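PDB 1VQ0: 33 kDa chaperonin from Thermotoga maritima, which probably acts as a redox-regulated molecular chaperone that keeps thermally unfolding and oxidatively damaged proteins from aggregating irreversibly. Local coordinates for residues Arg32-Glu37 against Ile239-Asp244; Arg54-Ala59 against Val85-Thr90; Thr94-Val99 against Cys275-Thr280; Cys245-Ala250 against Thr280-Ser285. All coordinates share one frame; numbering follows the deposited sequence.

Contact 1. Residues Arg32-Glu37 against Ile239-Asp244. With ZN (zinc ion), chain C.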
loop_
_atom_site.group_PDB
_atom_site.type_symbol
_atom_site.label_atom_id
_atom_site.label_comp_id
_atom_site.label_asym_id
_atom_site.label_seq_id
_atom_site.Cartn_x
_atom_site.Cartn_y
_atom_site.Cartn_z
ATOM N N ARG A 32 3.824 -29.640 -5.885
ATOM C CA ARG A 32 2.815 -30.403 -5.175
ATOM C C ARG A 32 3.201 -30.762 -3.744
ATOM O O ARG A 32 2.342 -30.682 -2.839
ATOM C CB ARG A 32 2.325 -31.614 -5.960
ATOM C CG ARG A 32 3.174 -32.764 -6.010
ATOM C CD ARG A 32 2.420 -33.984 -6.466
ATOM N NE ARG A 32 3.268 -35.166 -6.486
ATOM C CZ ARG A 32 2.943 -36.314 -7.063
ATOM N NH1 ARG A 32 1.772 -36.483 -7.682
ATOM N NH2 ARG A 32 3.794 -37.313 -7.029
ATOM N N GLU A 33 4.464 -31.099 -3.523
ATOM C CA GLU A 33 4.929 -31.454 -2.184
ATOM C C GLU A 33 4.777 -30.309 -1.182
ATOM O O GLU A 33 4.388 -30.510 -0.045
ATOM C CB GLU A 33 6.410 -31.861 -2.239
ATOM C CG GLU A 33 6.601 -33.311 -2.641
ATOM C CD GLU A 33 8.020 -33.834 -2.393
ATOM O OE1 GLU A 33 8.642 -33.477 -1.355
ATOM O OE2 GLU A 33 8.502 -34.632 -3.241
ATOM N N VAL A 34 5.053 -29.096 -1.643
ATOM C CA VAL A 34 4.953 -27.916 -0.837
ATOM C C VAL A 34 3.479 -27.636 -0.457
ATOM O O VAL A 34 3.162 -27.394 0.703
ATOM C CB VAL A 34 5.531 -26.720 -1.601
ATOM C CG1 VAL A 34 5.389 -25.484 -0.781
ATOM C CG2 VAL A 34 6.963 -26.932 -1.889
ATOM N N VAL A 35 2.600 -27.692 -1.461
ATOM C CA VAL A 35 1.190 -27.452 -1.255
ATOM C C VAL A 35 0.577 -28.618 -0.438
ATOM O O VAL A 35 -0.311 -28.405 0.409
ATOM C CB VAL A 35 0.470 -27.145 -2.605
ATOM C CG1 VAL A 35 -0.971 -26.944 -2.414
ATOM C CG2 VAL A 35 1.041 -25.907 -3.214
ATOM N N GLU A 36 1.066 -29.839 -0.669
ATOM C CA GLU A 36 0.614 -30.960 0.184
ATOM C C GLU A 36 0.937 -30.732 1.671
ATOM O O GLU A 36 0.123 -31.013 2.525
ATOM C CB GLU A 36 1.166 -32.316 -0.279
ATOM C CG GLU A 36 0.685 -33.506 0.577
ATOM C CD GLU A 36 -0.822 -33.806 0.517
ATOM O OE1 GLU A 36 -1.517 -33.184 -0.303
ATOM O OE2 GLU A 36 -1.321 -34.675 1.281
ATOM N N GLU A 37 2.124 -30.231 1.968
ATOM C CA GLU A 37 2.530 -29.978 3.358
ATOM C C GLU A 37 1.692 -28.873 4.030
ATOM O O GLU A 37 1.337 -28.983 5.179
ATOM C CB GLU A 37 4.057 -29.716 3.431
ATOM C CG GLU A 37 4.513 -29.016 4.708
ATOM C CD GLU A 37 6.016 -29.035 4.935
ATOM O OE1 GLU A 37 6.746 -29.560 4.102
ATOM O OE2 GLU A 37 6.461 -28.498 5.956
ATOM N N ILE A 239 12.086 -25.395 -3.928
ATOM C CA ILE A 239 11.107 -24.604 -3.112
ATOM C C ILE A 239 10.762 -25.453 -1.906
ATOM O O ILE A 239 10.465 -26.649 -2.083
ATOM C CB ILE A 239 9.825 -24.261 -3.929
ATOM C CG1 ILE A 239 10.199 -23.481 -5.196
ATOM C CG2 ILE A 239 8.796 -23.485 -3.094
ATOM C CD1 ILE A 239 10.755 -22.086 -4.950
ATOM N N LYS A 240 10.861 -24.889 -0.701
ATOM C CA LYS A 240 10.524 -25.660 0.507
ATOM C C LYS A 240 9.571 -24.883 1.360
ATOM O O LYS A 240 9.698 -23.663 1.460
ATOM C CB LYS A 240 11.759 -25.970 1.399
ATOM C CG LYS A 240 13.100 -26.334 0.727
ATOM C CD LYS A 240 13.455 -27.788 0.770
ATOM C CE LYS A 240 14.492 -28.158 1.850
ATOM N NZ LYS A 240 15.944 -28.299 1.390
ATOM N N TYR A 241 8.608 -25.590 1.979
ATOM C CA TYR A 241 7.799 -24.985 3.009
ATOM C C TYR A 241 8.731 -24.734 4.198
ATOM O O TYR A 241 9.421 -25.648 4.659
ATOM C CB TYR A 241 6.596 -25.873 3.407
ATOM C CG TYR A 241 5.473 -25.108 4.036
ATOM C CD1 TYR A 241 5.491 -24.811 5.374
ATOM C CD2 TYR A 241 4.454 -24.595 3.260
ATOM C CE1 TYR A 241 4.486 -24.061 5.943
ATOM C CE2 TYR A 241 3.452 -23.833 3.800
ATOM C CZ TYR A 241 3.465 -23.577 5.151
ATOM O OH TYR A 241 2.459 -22.823 5.711
ATOM N N LYS A 242 8.757 -23.508 4.710
ATOM C CA LYS A 242 9.548 -23.242 5.895
ATOM C C LYS A 242 9.017 -22.071 6.706
ATOM O O LYS A 242 8.630 -21.071 6.158
ATOM C CB LYS A 242 11.013 -22.999 5.522
ATOM C CG LYS A 242 11.964 -23.422 6.636
ATOM C CD LYS A 242 13.385 -22.940 6.381
ATOM C CE LYS A 242 14.174 -22.871 7.694
ATOM N NZ LYS A 242 15.577 -23.249 7.454
ATOM N N CYS A 243 9.041 -22.239 8.030
ATOM C CA CYS A 243 8.694 -21.233 9.007
ATOM C C CYS A 243 9.909 -21.000 9.957
ATOM O O CYS A 243 10.773 -21.815 10.025
ATOM C CB CYS A 243 7.493 -21.696 9.809
ATOM S SG CYS A 243 6.720 -20.390 10.741
ATOM N N ASP A 244 9.954 -19.848 10.628
ATOM C CA ASP A 244 11.020 -19.463 11.522
ATOM C C ASP A 244 10.503 -19.443 12.967
ATOM O O ASP A 244 11.189 -18.985 13.860
ATOM C CB ASP A 244 11.618 -18.069 11.155
ATOM C CG ASP A 244 10.626 -16.919 11.379
ATOM O OD1 ASP A 244 9.460 -17.200 11.609
ATOM O OD2 ASP A 244 10.905 -15.708 11.349
HETATM ZN ZN ZN C . 5.576 -21.535 12.412
HETATM O O HOH W 1 8.062 -28.838 1.269
#
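V34 and E37 of helix 32-42 pack on I239 and Y241, where strand 235-241 runs out toward the zinc site. This is helix-on-sheet packing in the Hsp33 fold: the strand belongs to the large mixed sheet and the helix lies against it. The closely packed, buried part is made by V34, I239 and Y241. V34 has two methyls that meet different residues. CG2 sits 3.5 Å from I239 O and 4.1 Å from I239 CG2. CG1, anti to the backbone N (chi1 178°), reaches Y241 CD2 at 4.2 Å. V95 of the neighbouring strand also touches V34. E37 is partly exposed and is bridged by water. Its extended chain lays the carboxylate beside the start of the Y241 side chain, with E37 CD 3.6 Å from Y241 CB. The carboxylate and ring planes are 32° apart. A salt bridge to R41 holds E37 OE2. Y241 OH is hydrogen-bonded to W277 O and G97 N. Two residues past the strand, C243 SG binds zinc at 2.3 Å. No direct hydrogen bond joins the two segments. One water spans them instead: it donates to E37 OE1 at 3.2 Å and weakly accepts from Y241 N at 3.4 Å.

Contact 2. Residues Arg54-Ala59 against Val85-Thr90; sequences RALIGA and VVAQST
Helix segment 54-59 lies over strand segment 85-90 with the two chains running the same way, their axes 7.2 Å apart at closest and crossing at -27°. Small side chains permit this short spacing. A55, A59, V85, A87 and S89 all point across the interface, while V86, Q88 and T90 point to the other side of the strand. A87 sits in the middle. Its CB touches A55 O at 3.6 Å and meets A55 CB at 3.9 Å. L56 starts off to the side of the interface, yet its CD2 comes within 3.9 Å of A87 CB. A59 CB, one turn on from A55, meets A87 CB at 4.1 Å and S89 CB at 3.8 Å. At one end V85 CG1 meets A55 CB at 3.7 Å. In the Hsp33 fold this is where helix 46-62 packs on one face of the large mixed sheet, close to the centre of the chain. On the other face of the strand V86 and Q88 touch W277, and Q88 NE2 is hydrogen-bonded to T73 OG1. At the far end S89 adds the one hydrogen bond between the segments. A chi1 of 66° brings its hydroxyl to the last carbonyl of the helix segment, and OG donates to A59 O at 2.9 Å. The donor stands above the carbonyl plane, 53° out of it.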
loop_
_atom_site.group_PDB
_atom_site.type_symbol
_atom_site.label_atom_id
_atom_site.label_comp_id
_atom_site.label_asym_id
_atom_site.label_seq_id
_atom_site.Cartn_x
_atom_site.Cartn_y
_atom_site.Cartn_z
ATOM N N ARG A 54 -2.732 -21.835 -4.763
ATOM C CA ARG A 54 -2.525 -20.919 -5.834
ATOM C C ARG A 54 -1.703 -19.720 -5.391
ATOM O O ARG A 54 -0.831 -19.232 -6.151
ATOM C CB ARG A 54 -3.827 -20.403 -6.370
ATOM C CG ARG A 54 -4.629 -21.382 -7.270
ATOM C CD ARG A 54 -5.711 -20.633 -8.088
ATOM N NE ARG A 54 -6.688 -21.550 -8.650
ATOM C CZ ARG A 54 -7.792 -21.170 -9.292
ATOM N NH1 ARG A 54 -8.056 -19.892 -9.456
ATOM N NH2 ARG A 54 -8.642 -22.066 -9.761
ATOM N N ALA A 55 -1.987 -19.274 -4.165
ATOM C CA ALA A 55 -1.318 -18.152 -3.576
ATOM C C ALA A 55 0.176 -18.468 -3.282
ATOM O O ALA A 55 1.042 -17.651 -3.651
ATOM C CB ALA A 55 -2.026 -17.682 -2.349
ATOM N N LEU A 56 0.433 -19.665 -2.699
ATOM C CA LEU A 56 1.786 -20.202 -2.489
ATOM C C LEU A 56 2.548 -20.329 -3.810
ATOM O O LEU A 56 3.697 -19.981 -3.887
ATOM C CB LEU A 56 1.759 -21.577 -1.793
ATOM C CG LEU A 56 1.228 -21.590 -0.375
ATOM C CD1 LEU A 56 1.034 -23.017 0.222
ATOM C CD2 LEU A 56 2.197 -20.768 0.490
ATOM N N ILE A 57 1.894 -20.834 -4.844
ATOM C CA ILE A 57 2.538 -20.924 -6.178
ATOM C C ILE A 57 2.951 -19.509 -6.645
ATOM O O ILE A 57 4.091 -19.284 -7.015
ATOM C CB ILE A 57 1.613 -21.613 -7.191
ATOM C CG1 ILE A 57 1.417 -23.089 -6.774
ATOM C CG2 ILE A 57 2.157 -21.526 -8.625
ATOM C CD1 ILE A 57 0.141 -23.737 -7.334
ATOM N N GLY A 58 2.002 -18.580 -6.595
ATOM C CA GLY A 58 2.243 -17.154 -6.870
ATOM C C GLY A 58 3.486 -16.635 -6.196
ATOM O O GLY A 58 4.394 -16.174 -6.858
ATOM N N ALA A 59 3.515 -16.708 -4.871
ATOM C CA ALA A 59 4.696 -16.344 -4.089
ATOM C C ALA A 59 6.029 -17.050 -4.558
ATOM O O ALA A 59 7.087 -16.407 -4.678
ATOM C CB ALA A 59 4.421 -16.565 -2.605
ATOM N N VAL A 85 -6.286 -14.693 2.602
ATOM C CA VAL A 85 -5.298 -15.595 2.051
ATOM C C VAL A 85 -3.949 -14.894 2.021
ATOM O O VAL A 85 -3.803 -13.844 1.369
ATOM C CB VAL A 85 -5.656 -16.001 0.607
ATOM C CG1 VAL A 85 -4.748 -17.077 0.131
ATOM C CG2 VAL A 85 -7.066 -16.457 0.517
ATOM N N VAL A 86 -2.963 -15.500 2.695
ATOM C CA VAL A 86 -1.642 -14.907 2.889
ATOM C C VAL A 86 -0.541 -15.915 2.480
ATOM O O VAL A 86 -0.508 -17.062 2.945
ATOM C CB VAL A 86 -1.426 -14.491 4.382
ATOM C CG1 VAL A 86 -0.087 -13.857 4.583
ATOM C CG2 VAL A 86 -2.449 -13.515 4.818
ATOM N N ALA A 87 0.309 -15.520 1.554
ATOM C CA ALA A 87 1.412 -16.367 1.169
ATOM C C ALA A 87 2.673 -15.585 1.119
ATOM O O ALA A 87 2.721 -14.562 0.440
ATOM C CB ALA A 87 1.140 -17.059 -0.139
ATOM N N GLN A 88 3.684 -16.059 1.865
ATOM C CA GLN A 88 5.001 -15.431 1.891
ATOM C C GLN A 88 6.065 -16.326 1.251
ATOM O O GLN A 88 6.076 -17.506 1.490
ATOM C CB GLN A 88 5.368 -15.157 3.298
ATOM C CG GLN A 88 6.654 -14.385 3.474
ATOM C CD GLN A 88 6.831 -13.985 4.893
ATOM O OE1 GLN A 88 7.449 -14.706 5.673
ATOM N NE2 GLN A 88 6.324 -12.822 5.247
ATOM N N SER A 89 6.912 -15.737 0.424
ATOM C CA SER A 89 8.130 -16.332 -0.109
ATOM C C SER A 89 9.392 -15.513 0.246
ATOM O O SER A 89 9.312 -14.353 0.643
ATOM C CB SER A 89 8.040 -16.450 -1.615
ATOM O OG SER A 89 8.003 -15.173 -2.213
ATOM N N THR A 90 10.553 -16.156 0.126
ATOM C CA THR A 90 11.813 -15.562 0.498
ATOM C C THR A 90 12.875 -15.697 -0.583
ATOM O O THR A 90 12.764 -16.508 -1.511
ATOM C CB THR A 90 12.381 -16.217 1.766
ATOM O OG1 THR A 90 12.772 -17.548 1.458
ATOM C CG2 THR A 90 11.305 -16.388 2.799
#

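Contact 3. Residues Thr94-Val99 against Cys275-Thr280. With ZN (zinc ion), chain C.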
loop_
_atom_site.group_PDB
_atom_site.type_symbol
_atom_site.label_atom_id
_atom_site.label_comp_id
_atom_site.label_asym_id
_atom_site.label_seq_id
_atom_site.Cartn_x
_atom_site.Cartn_y
_atom_site.Cartn_z
ATOM N N THR A 94 12.111 -20.349 -0.024
ATOM C CA THR A 94 11.124 -20.993 0.819
ATOM C C THR A 94 9.783 -20.256 0.806
ATOM O O THR A 94 9.691 -19.110 0.395
ATOM C CB THR A 94 11.619 -21.186 2.287
ATOM O OG1 THR A 94 11.636 -19.926 2.976
ATOM C CG2 THR A 94 13.044 -21.736 2.339
ATOM N N VAL A 95 8.746 -20.944 1.252
ATOM C CA VAL A 95 7.428 -20.358 1.359
ATOM C C VAL A 95 6.726 -20.755 2.672
ATOM O O VAL A 95 7.059 -21.731 3.304
ATOM C CB VAL A 95 6.472 -20.699 0.189
ATOM C CG1 VAL A 95 7.019 -20.199 -1.098
ATOM C CG2 VAL A 95 6.207 -22.200 0.079
ATOM N N ARG A 96 5.742 -19.963 3.031
ATOM C CA ARG A 96 4.812 -20.330 4.061
ATOM C C ARG A 96 3.556 -19.497 3.842
ATOM O O ARG A 96 3.574 -18.536 3.101
ATOM C CB ARG A 96 5.405 -20.106 5.452
ATOM C CG ARG A 96 5.875 -18.651 5.719
ATOM C CD ARG A 96 6.350 -18.447 7.151
ATOM N NE ARG A 96 6.683 -17.069 7.405
ATOM C CZ ARG A 96 7.094 -16.564 8.548
ATOM N NH1 ARG A 96 7.176 -17.328 9.641
ATOM N NH2 ARG A 96 7.373 -15.255 8.613
ATOM N N GLY A 97 2.490 -19.867 4.510
ATOM C CA GLY A 97 1.172 -19.335 4.189
ATOM C C GLY A 97 0.052 -19.861 5.062
ATOM O O GLY A 97 0.246 -20.809 5.809
ATOM N N TYR A 98 -1.106 -19.219 4.985
ATOM C CA TYR A 98 -2.280 -19.565 5.800
ATOM C C TYR A 98 -3.537 -18.868 5.229
ATOM O O TYR A 98 -3.435 -17.916 4.431
ATOM C CB TYR A 98 -2.071 -19.185 7.262
ATOM C CG TYR A 98 -1.972 -17.671 7.567
ATOM C CD1 TYR A 98 -0.759 -17.020 7.561
ATOM C CD2 TYR A 98 -3.114 -16.923 7.924
ATOM C CE1 TYR A 98 -0.663 -15.630 7.840
ATOM C CE2 TYR A 98 -3.038 -15.534 8.205
ATOM C CZ TYR A 98 -1.795 -14.900 8.142
ATOM O OH TYR A 98 -1.664 -13.557 8.461
ATOM N N VAL A 99 -4.707 -19.367 5.633
ATOM C CA VAL A 99 -5.978 -18.753 5.282
ATOM C C VAL A 99 -6.716 -18.527 6.564
ATOM O O VAL A 99 -6.457 -19.214 7.552
ATOM C CB VAL A 99 -6.850 -19.584 4.352
ATOM C CG1 VAL A 99 -6.177 -19.832 3.049
ATOM C CG2 VAL A 99 -7.256 -20.925 4.984
ATOM N N CYS A 275 1.376 -21.140 15.999
ATOM C CA CYS A 275 1.936 -20.348 14.913
ATOM C C CYS A 275 0.957 -20.362 13.741
ATOM O O CYS A 275 0.519 -21.426 13.267
ATOM C CB CYS A 275 3.270 -20.928 14.468
ATOM S SG CYS A 275 3.871 -20.118 12.989
ATOM N N LYS A 276 0.580 -19.171 13.304
ATOM C CA LYS A 276 -0.443 -19.043 12.259
ATOM C C LYS A 276 0.123 -19.506 10.909
ATOM O O LYS A 276 -0.636 -19.886 10.026
ATOM C CB LYS A 276 -0.967 -17.599 12.180
ATOM C CG LYS A 276 0.069 -16.580 11.608
ATOM C CD LYS A 276 -0.394 -15.112 11.716
ATOM C CE LYS A 276 0.724 -14.195 11.161
ATOM N NZ LYS A 276 0.242 -12.874 10.618
ATOM N N TRP A 277 1.443 -19.440 10.745
ATOM C CA TRP A 277 2.059 -19.803 9.462
ATOM C C TRP A 277 2.201 -21.308 9.188
ATOM O O TRP A 277 2.079 -21.783 8.035
ATOM C CB TRP A 277 3.406 -19.156 9.302
ATOM C CG TRP A 277 3.461 -17.652 9.231
ATOM C CD1 TRP A 277 3.830 -16.845 10.245
ATOM C CD2 TRP A 277 3.219 -16.776 8.100
ATOM N NE1 TRP A 277 3.789 -15.535 9.856
ATOM C CE2 TRP A 277 3.469 -15.463 8.530
ATOM C CE3 TRP A 277 2.805 -16.964 6.781
ATOM C CZ2 TRP A 277 3.331 -14.343 7.695
ATOM C CZ3 TRP A 277 2.697 -15.869 5.938
ATOM C CH2 TRP A 277 2.921 -14.559 6.401
ATOM N N CYS A 278 2.470 -22.073 10.233
ATOM C CA CYS A 278 2.699 -23.501 10.053
ATOM C C CYS A 278 1.850 -24.364 11.016
ATOM O O CYS A 278 1.928 -25.596 10.973
ATOM C CB CYS A 278 4.188 -23.820 10.197
ATOM S SG CYS A 278 4.730 -23.729 11.899
ATOM N N ASN A 279 1.018 -23.720 11.837
ATOM C CA ASN A 279 0.117 -24.425 12.736
ATOM C C ASN A 279 0.870 -25.319 13.763
ATOM O O ASN A 279 0.323 -26.264 14.282
ATOM C CB ASN A 279 -0.865 -25.291 11.939
ATOM C CG ASN A 279 -2.118 -25.654 12.739
ATOM O OD1 ASN A 279 -2.444 -24.998 13.706
ATOM N ND2 ASN A 279 -2.818 -26.674 12.306
ATOM N N THR A 280 2.126 -25.013 14.038
ATOM C CA THR A 280 2.809 -25.578 15.188
ATOM C C THR A 280 2.271 -24.949 16.481
ATOM O O THR A 280 2.180 -23.716 16.608
ATOM C CB THR A 280 4.296 -25.365 15.096
ATOM O OG1 THR A 280 4.775 -25.988 13.910
ATOM C CG2 THR A 280 5.028 -26.109 16.266
HETATM ZN ZN ZN C . 5.576 -21.535 12.412
#
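This is an aromatic and cation-pi contact between a strand of the large sheet and the loop that carries half of the zinc site. The loop 275-280 holds the CxxC motif of C275 and C278, and it docks on strand 94-99 through W277. The indole is sandwiched. On one face the guanidinium of R96 lies flat at 8° to the ring, with R96 CZ 3.6 Å from the centroid of the five-membered ring. R96 is an extended chain whose CG is set between the backbone N and the carbonyl carbon (chi1 57°). Its methylenes also run over the indole, CD lying 3.6 Å from W277 CG. D244 makes a salt bridge to R96 NH1 and Q88 OE1 accepts from NH2, which probably limits rotation of the guanidinium. On the opposite face Y98 makes a T-shaped pair. Its edge points at the W277 six-membered ring, the planes are 83° apart, and Y98 CD1 comes 3.6 Å from W277 CE3. K276 then crosses the face of Y98, with its CG 4.2 Å from the ring centroid in a CH-pi contact. G97 has no side chain and lies at the indole edge between the two residues that clasp it. W277 and K276, the two residues between the cysteines, thus dock the zinc loop on the sheet. C275 SG binds the metal at 2.3 Å and C278 SG at 2.4 Å; C243 and C245 complete the site. Weak N-H...S bonds run from C278 N to C275 SG and from T280 N to C278 SG. Toward the exposed side, K276 NZ donates to Y98 OH at 3.0 Å.

Contact 4. Residues Cys245-Ala250 against Thr280-Ser285; sequences CNREKA and TRYVFS. With ZN (zinc ion), chain C.
Y282 and F284, two aromatic residues of strand 281-284, face the start of helix 247-255 beside the four-cysteine zinc site of Hsp33. That site takes C243 and C245 from a CxC pair and C275 and C278 from a CxxC. The two rings receive the helix differently. A250 CB sits over one face of Y282, 4.0 Å from the ring centroid in a CH-pi contact and 3.5 Å from Y282 CG. The same methyl lies at the edge of the F284 ring, 4.1 Å from F284 CE1, so A250 is wedged between both aromatics. Y282 OH comes up to a zinc ligand, C245 SG, at 3.2 Å. The sulfur lies at the ring edge, a sulfur-aromatic contact, and binds zinc at 2.4 Å. R247 comes from the opposite direction to F284. Its CG is turned away from its own amide nitrogen (chi1 -168°) and the chain stays extended to NE, which carries the guanidinium over the F284 face. There it stacks flat on the ring, a cation-pi contact, with the planes 19° apart and R247 CZ 4.1 Å from the ring centroid. E288 makes a salt bridge to R247 NH1. The helix start is closed by N246, the N-cap, whose OD1 accepts from K249 N at 2.9 Å. On the strand side V283 O lies in the guanidinium plane and takes two N-H groups of R247. The bond from NH2 is weak; the one from NH1 to V283 O is 2.8 Å long, with an N-H...O angle of 163°.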
loop_
_atom_site.group_PDB
_atom_site.type_symbol
_atom_site.label_atom_id
_atom_site.label_comp_id
_atom_site.label_asym_id
_atom_site.label_seq_id
_atom_site.Cartn_x
_atom_site.Cartn_y
_atom_site.Cartn_z
ATOM N N CYS A 245 9.288 -19.903 13.218
ATOM C CA CYS A 245 8.866 -19.993 14.608
ATOM C C CYS A 245 9.699 -21.045 15.358
ATOM O O CYS A 245 10.301 -21.947 14.782
ATOM C CB CYS A 245 7.393 -20.327 14.716
ATOM S SG CYS A 245 6.968 -22.027 14.246
ATOM N N ASN A 246 9.747 -20.856 16.668
ATOM C CA ASN A 246 10.386 -21.761 17.590
ATOM C C ASN A 246 9.838 -21.426 18.976
ATOM O O ASN A 246 9.036 -20.493 19.145
ATOM C CB ASN A 246 11.911 -21.662 17.557
ATOM C CG ASN A 246 12.429 -20.297 17.981
ATOM O OD1 ASN A 246 11.933 -19.686 18.913
ATOM N ND2 ASN A 246 13.455 -19.833 17.302
ATOM N N ARG A 247 10.242 -22.205 19.955
ATOM C CA ARG A 247 9.681 -22.059 21.302
ATOM C C ARG A 247 10.080 -20.771 21.986
ATOM O O ARG A 247 9.297 -20.200 22.717
ATOM C CB ARG A 247 10.109 -23.217 22.196
ATOM C CG ARG A 247 9.330 -23.272 23.479
ATOM C CD ARG A 247 9.503 -24.560 24.185
ATOM N NE ARG A 247 8.738 -24.640 25.402
ATOM C CZ ARG A 247 7.498 -25.068 25.487
ATOM N NH1 ARG A 247 6.925 -25.115 26.684
ATOM N NH2 ARG A 247 6.837 -25.467 24.400
ATOM N N GLU A 248 11.305 -20.322 21.762
ATOM C CA GLU A 248 11.727 -19.034 22.304
ATOM C C GLU A 248 10.775 -17.915 21.841
ATOM O O GLU A 248 10.376 -17.062 22.626
ATOM C CB GLU A 248 13.167 -18.748 21.921
ATOM C CG GLU A 248 13.799 -17.560 22.671
ATOM C CD GLU A 248 15.168 -17.185 22.112
ATOM O OE1 GLU A 248 15.410 -17.470 20.906
ATOM O OE2 GLU A 248 16.003 -16.618 22.868
ATOM N N LYS A 249 10.369 -17.968 20.579
ATOM C CA LYS A 249 9.455 -16.976 20.006
ATOM C C LYS A 249 8.062 -17.097 20.599
ATOM O O LYS A 249 7.385 -16.092 20.842
ATOM C CB LYS A 249 9.419 -17.080 18.466
ATOM C CG LYS A 249 10.739 -16.544 17.850
ATOM C CD LYS A 249 10.855 -16.772 16.345
ATOM C CE LYS A 249 11.832 -15.759 15.745
ATOM N NZ LYS A 249 12.612 -16.351 14.652
ATOM N N ALA A 250 7.638 -18.328 20.850
ATOM C CA ALA A 250 6.323 -18.552 21.445
ATOM C C ALA A 250 6.285 -18.004 22.870
ATOM O O ALA A 250 5.305 -17.405 23.265
ATOM C CB ALA A 250 5.963 -20.042 21.423
ATOM N N THR A 280 2.126 -25.013 14.038
ATOM C CA THR A 280 2.809 -25.578 15.188
ATOM C C THR A 280 2.271 -24.949 16.481
ATOM O O THR A 280 2.180 -23.716 16.608
ATOM C CB THR A 280 4.296 -25.365 15.096
ATOM O OG1 THR A 280 4.775 -25.988 13.910
ATOM C CG2 THR A 280 5.028 -26.109 16.266
ATOM N N ARG A 281 1.926 -25.845 17.405
ATOM C CA ARG A 281 1.426 -25.549 18.742
ATOM C C ARG A 281 2.537 -25.683 19.790
ATOM O O ARG A 281 3.313 -26.622 19.777
ATOM C CB ARG A 281 0.316 -26.529 19.106
ATOM C CG ARG A 281 -0.394 -26.244 20.448
ATOM C CD ARG A 281 -1.544 -27.271 20.792
ATOM N NE ARG A 281 -2.421 -27.447 19.642
ATOM C CZ ARG A 281 -3.436 -26.624 19.311
ATOM N NH1 ARG A 281 -3.775 -25.593 20.084
ATOM N NH2 ARG A 281 -4.138 -26.849 18.199
ATOM N N TYR A 282 2.540 -24.730 20.708
ATOM C CA TYR A 282 3.497 -24.613 21.769
ATOM C C TYR A 282 2.711 -24.573 23.075
ATOM O O TYR A 282 1.919 -23.657 23.299
ATOM C CB TYR A 282 4.302 -23.312 21.582
ATOM C CG TYR A 282 5.183 -23.313 20.358
ATOM C CD1 TYR A 282 4.711 -22.892 19.128
ATOM C CD2 TYR A 282 6.487 -23.765 20.425
ATOM C CE1 TYR A 282 5.535 -22.892 18.025
ATOM C CE2 TYR A 282 7.295 -23.786 19.327
ATOM C CZ TYR A 282 6.831 -23.359 18.124
ATOM O OH TYR A 282 7.658 -23.383 17.042
ATOM N N VAL A 283 2.938 -25.572 23.924
ATOM C CA VAL A 283 2.190 -25.740 25.177
ATOM C C VAL A 283 3.112 -25.431 26.344
ATOM O O VAL A 283 4.235 -25.898 26.399
ATOM C CB VAL A 283 1.613 -27.182 25.314
ATOM C CG1 VAL A 283 0.866 -27.388 26.648
ATOM C CG2 VAL A 283 0.685 -27.529 24.156
ATOM N N PHE A 284 2.596 -24.649 27.286
ATOM C CA PHE A 284 3.351 -24.136 28.439
ATOM C C PHE A 284 2.667 -24.546 29.739
ATOM O O PHE A 284 1.447 -24.396 29.886
ATOM C CB PHE A 284 3.471 -22.602 28.364
ATOM C CG PHE A 284 4.432 -22.123 27.322
ATOM C CD1 PHE A 284 4.021 -21.958 26.004
ATOM C CD2 PHE A 284 5.743 -21.843 27.649
ATOM C CE1 PHE A 284 4.901 -21.541 25.037
ATOM C CE2 PHE A 284 6.638 -21.402 26.681
ATOM C CZ PHE A 284 6.219 -21.252 25.376
ATOM N N SER A 285 3.447 -25.058 30.686
ATOM C CA SER A 285 2.881 -25.545 31.947
ATOM C C SER A 285 2.552 -24.403 32.906
ATOM O O SER A 285 2.862 -23.231 32.631
ATOM C CB SER A 285 3.824 -26.543 32.629
ATOM O OG SER A 285 4.964 -25.881 33.157
HETATM ZN ZN ZN C . 5.576 -21.535 12.412
#

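In the fold
Contacts 1, 3 and 4 meet at the zinc ion: contact 1 supplies C243, contact 4 C245, and contact 3 C275 and C278. Contact 2 lies deeper, near the centre of the chain, and its centre is about 24 Å from that of contact 4. Contacts 1 and 3 have centres about 9 Å apart and share the large sheet, where K242 N probably bonds to V95 O at 2.8 Å. Contact 2 joins contact 3 through neighbouring strands, with a probable bond from Q88 N to R96 O at 2.8 Å. Contacts 3 and 4 share T280. The reduced, zinc-bound cysteines are those predicted to form redox-active disulfides, C243-C245 and C275-C278; neither is formed here.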